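PDB 4ZOY: Sqt1 from Chaetomium thermophilum, which probably acts as a dedicated chaperone in ribosome biogenesis, a WD40-repeat protein thought to capture a nascent ribosomal protein during its translation. Local coordinates for residues V377-P386 and V457-E467; A388-T396 and V404-G412. All blocks are in the same frame, centred on the assembly; numbering follows the deposited sequence.

Contact 1 (V377-P386 and V457-E467); sequences VKVEFVKSPP and VLGFVQGETGE
Lys378 lies over one face of the Phe460 ring and then anchors its ammonium on that residue's own carbonyl: NZ stands 4.7 Å from the ring centroid in a cation-pi contact and donates to Phe460 O at 2.8 Å. The lysine chain is extended, with CG anti to the backbone N (chi1 178°), which carries CD across the ring in a CH-pi contact. Water 1 links NZ to Phe460 N, and NZ also forms a salt bridge with Glu380 OE1, with a long, weak hydrogen bond. Gln462 NE2 donates twice: to Glu380 OE2 at 2.9 Å on its anti side, and to Glu380 O at 3.2 Å from above the carbonyl plane. Gln462 OE1 accepts from Thr396 OG1, so both ends of the amide are held. Separately, in the loops beyond, Lys383 NZ meets Glu464 OE2 at 2.9 Å in a salt bridge, and a backbone bond runs from Ser384 N to Glu464 O at 2.8 Å. Strands 377-381 and 457-461 are the innermost of adjacent propeller blades; their axes approach to 6.5 Å and run nearly parallel, 23° apart. Between them side chains and waters make the bonds, and Glu380 and the Phe460 carbonyl probably offset the Lys378 charge.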
loop_
_atom_site.group_PDB
_atom_site.type_symbol
_atom_site.label_atom_id
_atom_site.label_comp_id
_atom_site.label_asym_id
_atom_site.label_seq_id
_atom_site.Cartn_x
_atom_site.Cartn_y
_atom_site.Cartn_z
ATOM N N VAL A 377 10.092 -0.178 -4.789
ATOM C CA VAL A 377 9.413 0.217 -3.568
ATOM C C VAL A 377 7.943 -0.212 -3.556
ATOM O O VAL A 377 7.407 -0.653 -2.523
ATOM C CB VAL A 377 9.531 1.740 -3.382
ATOM C CG1 VAL A 377 8.646 2.233 -2.249
ATOM C CG2 VAL A 377 11.007 2.120 -3.138
ATOM N N LYS A 378 7.286 -0.075 -4.703
ATOM C CA LYS A 378 5.867 -0.376 -4.805
ATOM C C LYS A 378 5.513 -0.852 -6.189
ATOM O O LYS A 378 5.987 -0.298 -7.177
ATOM C CB LYS A 378 5.040 0.870 -4.457
ATOM C CG LYS A 378 3.530 0.662 -4.578
ATOM C CD LYS A 378 2.763 1.894 -4.119
ATOM C CE LYS A 378 1.276 1.764 -4.416
ATOM N NZ LYS A 378 0.474 2.786 -3.680
ATOM N N VAL A 379 4.669 -1.878 -6.252
ATOM C CA VAL A 379 4.027 -2.290 -7.493
ATOM C C VAL A 379 2.525 -2.303 -7.260
ATOM O O VAL A 379 2.045 -2.649 -6.164
ATOM C CB VAL A 379 4.499 -3.677 -7.986
ATOM C CG1 VAL A 379 5.999 -3.688 -8.217
ATOM C CG2 VAL A 379 4.094 -4.813 -7.008
ATOM N N GLU A 380 1.772 -1.912 -8.282
ATOM C CA GLU A 380 0.311 -1.830 -8.146
ATOM C C GLU A 380 -0.352 -1.923 -9.507
ATOM O O GLU A 380 0.022 -1.191 -10.434
ATOM C CB GLU A 380 -0.100 -0.532 -7.446
ATOM C CG GLU A 380 -1.604 -0.438 -7.182
ATOM C CD GLU A 380 -1.994 0.915 -6.631
ATOM O OE1 GLU A 380 -1.865 1.135 -5.402
ATOM O OE2 GLU A 380 -2.425 1.765 -7.428
ATOM N N PHE A 381 -1.327 -2.824 -9.639
ATOM C CA PHE A 381 -2.036 -2.971 -10.905
ATOM C C PHE A 381 -2.994 -1.828 -11.145
ATOM O O PHE A 381 -3.647 -1.337 -10.219
ATOM C CB PHE A 381 -2.809 -4.292 -10.944
ATOM C CG PHE A 381 -1.938 -5.483 -11.155
ATOM C CD1 PHE A 381 -1.644 -5.925 -12.433
ATOM C CD2 PHE A 381 -1.400 -6.167 -10.071
ATOM C CE1 PHE A 381 -0.824 -7.035 -12.640
ATOM C CE2 PHE A 381 -0.581 -7.271 -10.268
ATOM C CZ PHE A 381 -0.290 -7.706 -11.549
ATOM N N VAL A 382 -3.075 -1.412 -12.404
ATOM C CA VAL A 382 -4.102 -0.469 -12.832
ATOM C C VAL A 382 -5.461 -1.176 -12.794
ATOM O O VAL A 382 -5.637 -2.229 -13.407
ATOM C CB VAL A 382 -3.828 0.069 -14.249
ATOM C CG1 VAL A 382 -4.921 1.052 -14.663
ATOM C CG2 VAL A 382 -2.455 0.722 -14.312
ATOM N N LYS A 383 -6.407 -0.579 -12.083
ATOM C CA LYS A 383 -7.703 -1.231 -11.860
ATOM C C LYS A 383 -8.578 -1.242 -13.103
ATOM O O LYS A 383 -9.193 -2.262 -13.433
ATOM C CB LYS A 383 -8.433 -0.548 -10.705
ATOM C CG LYS A 383 -7.717 -0.746 -9.374
ATOM C CD LYS A 383 -8.633 -0.536 -8.177
ATOM C CE LYS A 383 -8.602 0.896 -7.692
ATOM N NZ LYS A 383 -9.382 1.050 -6.425
ATOM N N SER A 384 -8.629 -0.114 -13.796
ATOM C CA SER A 384 -9.506 0.019 -14.951
ATOM C C SER A 384 -8.801 0.754 -16.072
ATOM O O SER A 384 -9.088 1.923 -16.309
ATOM C CB SER A 384 -10.782 0.757 -14.569
ATOM O OG SER A 384 -11.467 0.090 -13.525
ATOM N N PRO A 385 -7.865 0.084 -16.752
ATOM C CA PRO A 385 -7.129 0.788 -17.811
ATOM C C PRO A 385 -8.055 1.258 -18.923
ATOM O O PRO A 385 -9.087 0.623 -19.176
ATOM C CB PRO A 385 -6.142 -0.264 -18.324
ATOM C CG PRO A 385 -6.675 -1.558 -17.870
ATOM C CD PRO A 385 -7.455 -1.322 -16.626
ATOM N N PRO A 386 -7.709 2.381 -19.565
ATOM C CA PRO A 386 -8.513 2.915 -20.673
ATOM C C PRO A 386 -8.758 1.869 -21.742
ATOM O O PRO A 386 -9.866 1.803 -22.273
ATOM C CB PRO A 386 -7.658 4.065 -21.198
ATOM C CG PRO A 386 -6.949 4.568 -19.948
ATOM C CD PRO A 386 -6.645 3.316 -19.149
ATOM N N VAL A 457 11.692 7.288 -5.365
ATOM C CA VAL A 457 10.237 7.395 -5.264
ATOM C C VAL A 457 9.717 6.471 -4.170
ATOM O O VAL A 457 9.896 5.258 -4.254
ATOM C CB VAL A 457 9.541 7.047 -6.584
ATOM C CG1 VAL A 457 8.058 7.370 -6.494
ATOM C CG2 VAL A 457 10.203 7.799 -7.744
ATOM N N LEU A 458 9.110 7.065 -3.145
ATOM C CA LEU A 458 8.680 6.313 -1.957
ATOM C C LEU A 458 7.239 5.815 -2.035
ATOM O O LEU A 458 6.843 4.960 -1.253
ATOM C CB LEU A 458 8.854 7.172 -0.698
ATOM C CG LEU A 458 10.293 7.611 -0.413
ATOM C CD1 LEU A 458 10.352 8.503 0.820
ATOM C CD2 LEU A 458 11.237 6.409 -0.266
ATOM N N GLY A 459 6.455 6.343 -2.968
ATOM C CA GLY A 459 5.074 5.912 -3.089
ATOM C C GLY A 459 4.397 6.605 -4.243
ATOM O O GLY A 459 4.959 7.536 -4.847
ATOM N N PHE A 460 3.197 6.142 -4.575
ATOM C CA PHE A 460 2.375 6.790 -5.578
ATOM C C PHE A 460 0.919 6.368 -5.440
ATOM O O PHE A 460 0.602 5.350 -4.820
ATOM C CB PHE A 460 2.872 6.489 -7.008
ATOM C CG PHE A 460 2.764 5.044 -7.408
ATOM C CD1 PHE A 460 1.594 4.560 -7.974
ATOM C CD2 PHE A 460 3.830 4.182 -7.233
ATOM C CE1 PHE A 460 1.474 3.225 -8.337
ATOM C CE2 PHE A 460 3.727 2.850 -7.598
ATOM C CZ PHE A 460 2.543 2.375 -8.152
ATOM N N VAL A 461 0.045 7.185 -6.007
ATOM C CA VAL A 461 -1.322 6.771 -6.300
ATOM C C VAL A 461 -1.592 7.005 -7.779
ATOM O O VAL A 461 -0.926 7.821 -8.421
ATOM C CB VAL A 461 -2.355 7.535 -5.452
ATOM C CG1 VAL A 461 -2.204 7.194 -3.966
ATOM C CG2 VAL A 461 -2.237 9.051 -5.675
ATOM N N GLN A 462 -2.571 6.297 -8.334
ATOM C CA GLN A 462 -2.821 6.383 -9.768
ATOM C C GLN A 462 -4.304 6.324 -10.115
ATOM O O GLN A 462 -4.655 6.121 -11.281
ATOM C CB GLN A 462 -2.077 5.272 -10.511
ATOM C CG GLN A 462 -2.490 3.849 -10.107
ATOM C CD GLN A 462 -1.703 2.778 -10.835
ATOM O OE1 GLN A 462 -1.171 3.005 -11.927
ATOM N NE2 GLN A 462 -1.615 1.597 -10.232
ATOM N N GLY A 463 -5.163 6.502 -9.123
ATOM C CA GLY A 463 -6.599 6.532 -9.375
ATOM C C GLY A 463 -7.125 5.209 -9.886
ATOM O O GLY A 463 -6.460 4.197 -9.793
ATOM N N GLU A 464 -8.325 5.224 -10.447
ATOM C CA GLU A 464 -8.915 4.002 -10.982
ATOM C C GLU A 464 -8.346 3.624 -12.346
ATOM O O GLU A 464 -8.182 2.444 -12.650
ATOM C CB GLU A 464 -10.433 4.154 -11.087
ATOM C CG GLU A 464 -11.149 4.151 -9.749
ATOM C CD GLU A 464 -11.174 2.780 -9.113
ATOM O OE1 GLU A 464 -11.116 1.780 -9.859
ATOM O OE2 GLU A 464 -11.239 2.703 -7.868
ATOM N N THR A 465 -8.025 4.623 -13.159
ATOM C CA THR A 465 -7.659 4.362 -14.546
ATOM C C THR A 465 -6.174 4.372 -14.825
ATOM O O THR A 465 -5.755 4.013 -15.915
ATOM C CB THR A 465 -8.284 5.389 -15.496
ATOM O OG1 THR A 465 -7.753 6.686 -15.195
ATOM C CG2 THR A 465 -9.813 5.404 -15.360
ATOM N N GLY A 466 -5.372 4.814 -13.858
ATOM C CA GLY A 466 -3.938 4.907 -14.076
ATOM C C GLY A 466 -3.481 6.084 -14.924
ATOM O O GLY A 466 -2.302 6.205 -15.236
ATOM N N GLU A 467 -4.411 6.958 -15.302
ATOM C CA GLU A 467 -4.085 8.020 -16.249
ATOM C C GLU A 467 -3.356 9.193 -15.618
ATOM O O GLU A 467 -2.622 9.900 -16.304
ATOM C CB GLU A 467 -5.357 8.510 -16.943
ATOM C CG GLU A 467 -5.837 7.567 -18.051
ATOM C CD GLU A 467 -4.842 7.467 -19.197
ATOM O OE1 GLU A 467 -4.590 8.498 -19.860
ATOM O OE2 GLU A 467 -4.299 6.367 -19.438
HETATM O O HOH W 1 2.354 4.557 -2.209
HETATM O O HOH W 2 -3.407 4.138 -6.624
HETATM O O HOH W 3 -5.543 1.790 -10.682
#

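Contact 2 (A388-T396 and V404-G412); sequences AAMAGWLLT and VRRWDLRGG
Strands 394-396 and 404-408 form an antiparallel hairpin, their axes 4.5 Å apart at 163°, with Leu395 and Trp407 as the hydrogen-bonded pair. Leu395 N donates to Trp407 O at 2.9 Å and Trp407 N returns a bond to Leu395 O; past the strand end, Leu409 N donates to Trp393 O. On the face carrying Thr396 and Arg406, Arg406 NE donates to Thr396 OG1 at 2.9 Å, with the hydroxyl at the edge of the guanidinium and near its plane. Thr396 OG1 is also hydrogen-bonded to Gln462 OE1 of the next blade, and Arg406 NH2 to Gly466 O there. The other face carries Leu395, whose CB packs on Leu409 CD1 at 3.8 Å. At the open end of the hairpin Asp408 holds Arg410 side-on: NE meets OD1 at 3.0 Å and NH2 meets OD2 at 2.8 Å, both on the syn side. Arg410 N also donates to OD1, from the opposite face of the carboxylate, closing an Asx turn. Met390, bent at chi2 (-67°) and chi3 (-75°), brings SD over the centre of the Arg410 guanidinium, 3.4 Å from CZ, while its CE touches Asp408 OD1. Arg410 CG in turn rests over the Trp393 five-membered ring, 3.9 Å from its centroid, in a CH-pi contact. An alanine in place of Asp408 is likely to undo the Asx turn and leave the Arg410 guanidinium without its charge partner, able to swing away from Met390 SD. The carboxylate thus sets both the turn and the arginine's rotation, and the flat cation so fixed becomes a platform for the methionine sulfur.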
loop_
_atom_site.group_PDB
_atom_site.type_symbol
_atom_site.label_atom_id
_atom_site.label_comp_id
_atom_site.label_asym_id
_atom_site.label_seq_id
_atom_site.Cartn_x
_atom_site.Cartn_y
_atom_site.Cartn_z
ATOM N N ALA A 388 -9.783 -1.479 -22.195
ATOM C CA ALA A 388 -10.439 -2.431 -21.308
ATOM C C ALA A 388 -9.887 -3.836 -21.494
ATOM O O ALA A 388 -9.892 -4.641 -20.561
ATOM C CB ALA A 388 -11.940 -2.408 -21.535
ATOM N N ALA A 389 -9.393 -4.121 -22.690
ATOM C CA ALA A 389 -8.833 -5.435 -22.999
ATOM C C ALA A 389 -7.564 -5.741 -22.196
ATOM O O ALA A 389 -7.170 -6.899 -22.068
ATOM C CB ALA A 389 -8.549 -5.539 -24.493
ATOM N N MET A 390 -6.937 -4.703 -21.650
ATOM C CA MET A 390 -5.698 -4.843 -20.896
ATOM C C MET A 390 -5.936 -4.938 -19.395
ATOM O O MET A 390 -4.996 -4.892 -18.594
ATOM C CB MET A 390 -4.773 -3.674 -21.208
ATOM C CG MET A 390 -4.241 -3.742 -22.615
ATOM S SD MET A 390 -3.152 -5.175 -22.756
ATOM C CE MET A 390 -1.749 -4.519 -21.876
ATOM N N ALA A 391 -7.207 -5.060 -19.023
ATOM C CA ALA A 391 -7.593 -5.225 -17.632
ATOM C C ALA A 391 -6.820 -6.362 -16.976
ATOM O O ALA A 391 -6.785 -7.485 -17.483
ATOM C CB ALA A 391 -9.089 -5.484 -17.532
ATOM N N GLY A 392 -6.197 -6.044 -15.849
ATOM C CA GLY A 392 -5.449 -7.020 -15.073
ATOM C C GLY A 392 -4.001 -7.219 -15.493
ATOM O O GLY A 392 -3.254 -7.892 -14.796
ATOM N N TRP A 393 -3.591 -6.629 -16.607
ATOM C CA TRP A 393 -2.261 -6.924 -17.166
ATOM C C TRP A 393 -1.269 -5.772 -17.072
ATOM O O TRP A 393 -0.106 -5.936 -17.426
ATOM C CB TRP A 393 -2.392 -7.354 -18.636
ATOM C CG TRP A 393 -3.116 -8.632 -18.771
ATOM C CD1 TRP A 393 -4.404 -8.797 -19.185
ATOM C CD2 TRP A 393 -2.615 -9.940 -18.471
ATOM N NE1 TRP A 393 -4.735 -10.133 -19.176
ATOM C CE2 TRP A 393 -3.656 -10.855 -18.741
ATOM C CE3 TRP A 393 -1.391 -10.429 -18.010
ATOM C CZ2 TRP A 393 -3.509 -12.231 -18.560
ATOM C CZ3 TRP A 393 -1.246 -11.793 -17.830
ATOM C CH2 TRP A 393 -2.303 -12.679 -18.104
ATOM N N LEU A 394 -1.734 -4.624 -16.595
ATOM C CA LEU A 394 -0.907 -3.426 -16.533
ATOM C C LEU A 394 -0.488 -3.128 -15.093
ATOM O O LEU A 394 -1.329 -2.963 -14.204
ATOM C CB LEU A 394 -1.657 -2.238 -17.137
ATOM C CG LEU A 394 -1.735 -2.244 -18.670
ATOM C CD1 LEU A 394 -2.714 -1.190 -19.154
ATOM C CD2 LEU A 394 -0.356 -2.033 -19.286
ATOM N N LEU A 395 0.820 -3.055 -14.892
ATOM C CA LEU A 395 1.414 -2.888 -13.568
ATOM C C LEU A 395 2.230 -1.614 -13.522
ATOM O O LEU A 395 3.090 -1.389 -14.383
ATOM C CB LEU A 395 2.306 -4.086 -13.230
ATOM C CG LEU A 395 2.895 -4.083 -11.814
ATOM C CD1 LEU A 395 1.879 -4.649 -10.838
ATOM C CD2 LEU A 395 4.195 -4.875 -11.765
ATOM N N THR A 396 1.970 -0.791 -12.517
ATOM C CA THR A 396 2.789 0.401 -12.278
ATOM C C THR A 396 3.758 0.135 -11.142
ATOM O O THR A 396 3.388 -0.462 -10.128
ATOM C CB THR A 396 1.913 1.597 -11.940
ATOM O OG1 THR A 396 0.935 1.745 -12.967
ATOM C CG2 THR A 396 2.738 2.896 -11.867
ATOM N N VAL A 404 9.254 6.095 -12.221
ATOM C CA VAL A 404 7.999 5.348 -12.200
ATOM C C VAL A 404 7.856 4.675 -13.552
ATOM O O VAL A 404 8.115 5.285 -14.589
ATOM C CB VAL A 404 6.788 6.259 -11.929
ATOM C CG1 VAL A 404 5.496 5.435 -11.875
ATOM C CG2 VAL A 404 6.990 7.033 -10.646
ATOM N N ARG A 405 7.472 3.404 -13.552
ATOM C CA ARG A 405 7.336 2.675 -14.805
ATOM C C ARG A 405 6.009 1.956 -14.889
ATOM O O ARG A 405 5.377 1.680 -13.875
ATOM C CB ARG A 405 8.490 1.680 -14.977
ATOM C CG ARG A 405 9.838 2.357 -15.194
ATOM C CD ARG A 405 10.945 1.420 -15.647
ATOM N NE ARG A 405 12.107 2.228 -16.021
ATOM C CZ ARG A 405 13.078 2.563 -15.182
ATOM N NH1 ARG A 405 13.070 2.131 -13.930
ATOM N NH2 ARG A 405 14.077 3.340 -15.599
ATOM N N ARG A 406 5.577 1.660 -16.111
ATOM C CA ARG A 406 4.395 0.834 -16.256
ATOM C C ARG A 406 4.711 -0.293 -17.213
ATOM O O ARG A 406 5.400 -0.102 -18.227
ATOM C CB ARG A 406 3.203 1.626 -16.729
ATOM C CG ARG A 406 1.969 0.730 -16.730
ATOM C CD ARG A 406 0.756 1.517 -16.899
ATOM N NE ARG A 406 0.477 2.383 -15.769
ATOM C CZ ARG A 406 -0.347 3.419 -15.843
ATOM N NH1 ARG A 406 -0.912 3.729 -17.012
ATOM N NH2 ARG A 406 -0.609 4.146 -14.783
ATOM N N TRP A 407 4.207 -1.469 -16.861
ATOM C CA TRP A 407 4.576 -2.715 -17.501
ATOM C C TRP A 407 3.351 -3.434 -18.015
ATOM O O TRP A 407 2.304 -3.447 -17.357
ATOM C CB TRP A 407 5.308 -3.631 -16.523
ATOM C CG TRP A 407 6.421 -2.971 -15.790
ATOM C CD1 TRP A 407 6.344 -2.321 -14.596
ATOM C CD2 TRP A 407 7.785 -2.910 -16.201
ATOM N NE1 TRP A 407 7.584 -1.857 -14.235
ATOM C CE2 TRP A 407 8.485 -2.196 -15.209
ATOM C CE3 TRP A 407 8.481 -3.373 -17.323
ATOM C CZ2 TRP A 407 9.847 -1.947 -15.295
ATOM C CZ3 TRP A 407 9.833 -3.128 -17.408
ATOM C CH2 TRP A 407 10.503 -2.422 -16.401
ATOM N N ASP A 408 3.509 -4.024 -19.193
ATOM C CA ASP A 408 2.545 -4.940 -19.789
ATOM C C ASP A 408 3.001 -6.353 -19.445
ATOM O O ASP A 408 4.040 -6.808 -19.922
ATOM C CB ASP A 408 2.491 -4.685 -21.309
ATOM C CG ASP A 408 1.761 -5.764 -22.096
ATOM O OD1 ASP A 408 1.116 -6.664 -21.523
ATOM O OD2 ASP A 408 1.843 -5.672 -23.341
ATOM N N LEU A 409 2.226 -7.048 -18.615
ATOM C CA LEU A 409 2.661 -8.337 -18.079
ATOM C C LEU A 409 2.112 -9.534 -18.853
ATOM O O LEU A 409 2.179 -10.660 -18.367
ATOM C CB LEU A 409 2.262 -8.462 -16.603
ATOM C CG LEU A 409 2.848 -7.399 -15.661
ATOM C CD1 LEU A 409 2.486 -7.739 -14.224
ATOM C CD2 LEU A 409 4.360 -7.258 -15.818
ATOM N N ARG A 410 1.572 -9.305 -20.044
ATOM C CA ARG A 410 1.051 -10.434 -20.823
ATOM C C ARG A 410 2.150 -11.383 -21.292
ATOM O O ARG A 410 1.908 -12.579 -21.439
ATOM C CB ARG A 410 0.257 -9.936 -22.033
ATOM C CG ARG A 410 -1.045 -9.264 -21.665
ATOM C CD ARG A 410 -1.695 -8.657 -22.896
ATOM N NE ARG A 410 -0.852 -7.628 -23.499
ATOM C CZ ARG A 410 -1.055 -7.090 -24.698
ATOM N NH1 ARG A 410 -2.072 -7.491 -25.451
ATOM N NH2 ARG A 410 -0.234 -6.153 -25.154
ATOM N N GLY A 411 3.339 -10.849 -21.546
ATOM C CA GLY A 411 4.454 -11.654 -22.028
ATOM C C GLY A 411 5.010 -12.646 -21.022
ATOM O O GLY A 411 4.661 -12.616 -19.841
ATOM N N GLY A 412 5.878 -13.537 -21.493
ATOM C CA GLY A 412 6.523 -14.500 -20.617
ATOM C C GLY A 412 6.027 -15.922 -20.805
ATOM O O GLY A 412 5.245 -16.208 -21.711
#

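In the fold
Contact 2 lies within one four-stranded blade, whereas contact 1 joins that blade to the last one, made of strands 457-461, 468-473, 478-482 and the N-terminal strand 9-11. Their centres are 11 Å apart, and strands 376-381 and 394-399 are neighbours in the shared sheet. Two hydrogen bonds make the joint between the contacts: Thr396 OG1 to Gln462 OE1 at 2.7 Å, and Arg406 NH2 to Gly466 O, also at 2.7 Å. These bonds tie the hairpin of one blade to the 462-466 loop of the next. Contact 1 lies closer to the middle of the chain, its centre about 11 Å from the chain centre, against about 18 Å for contact 2.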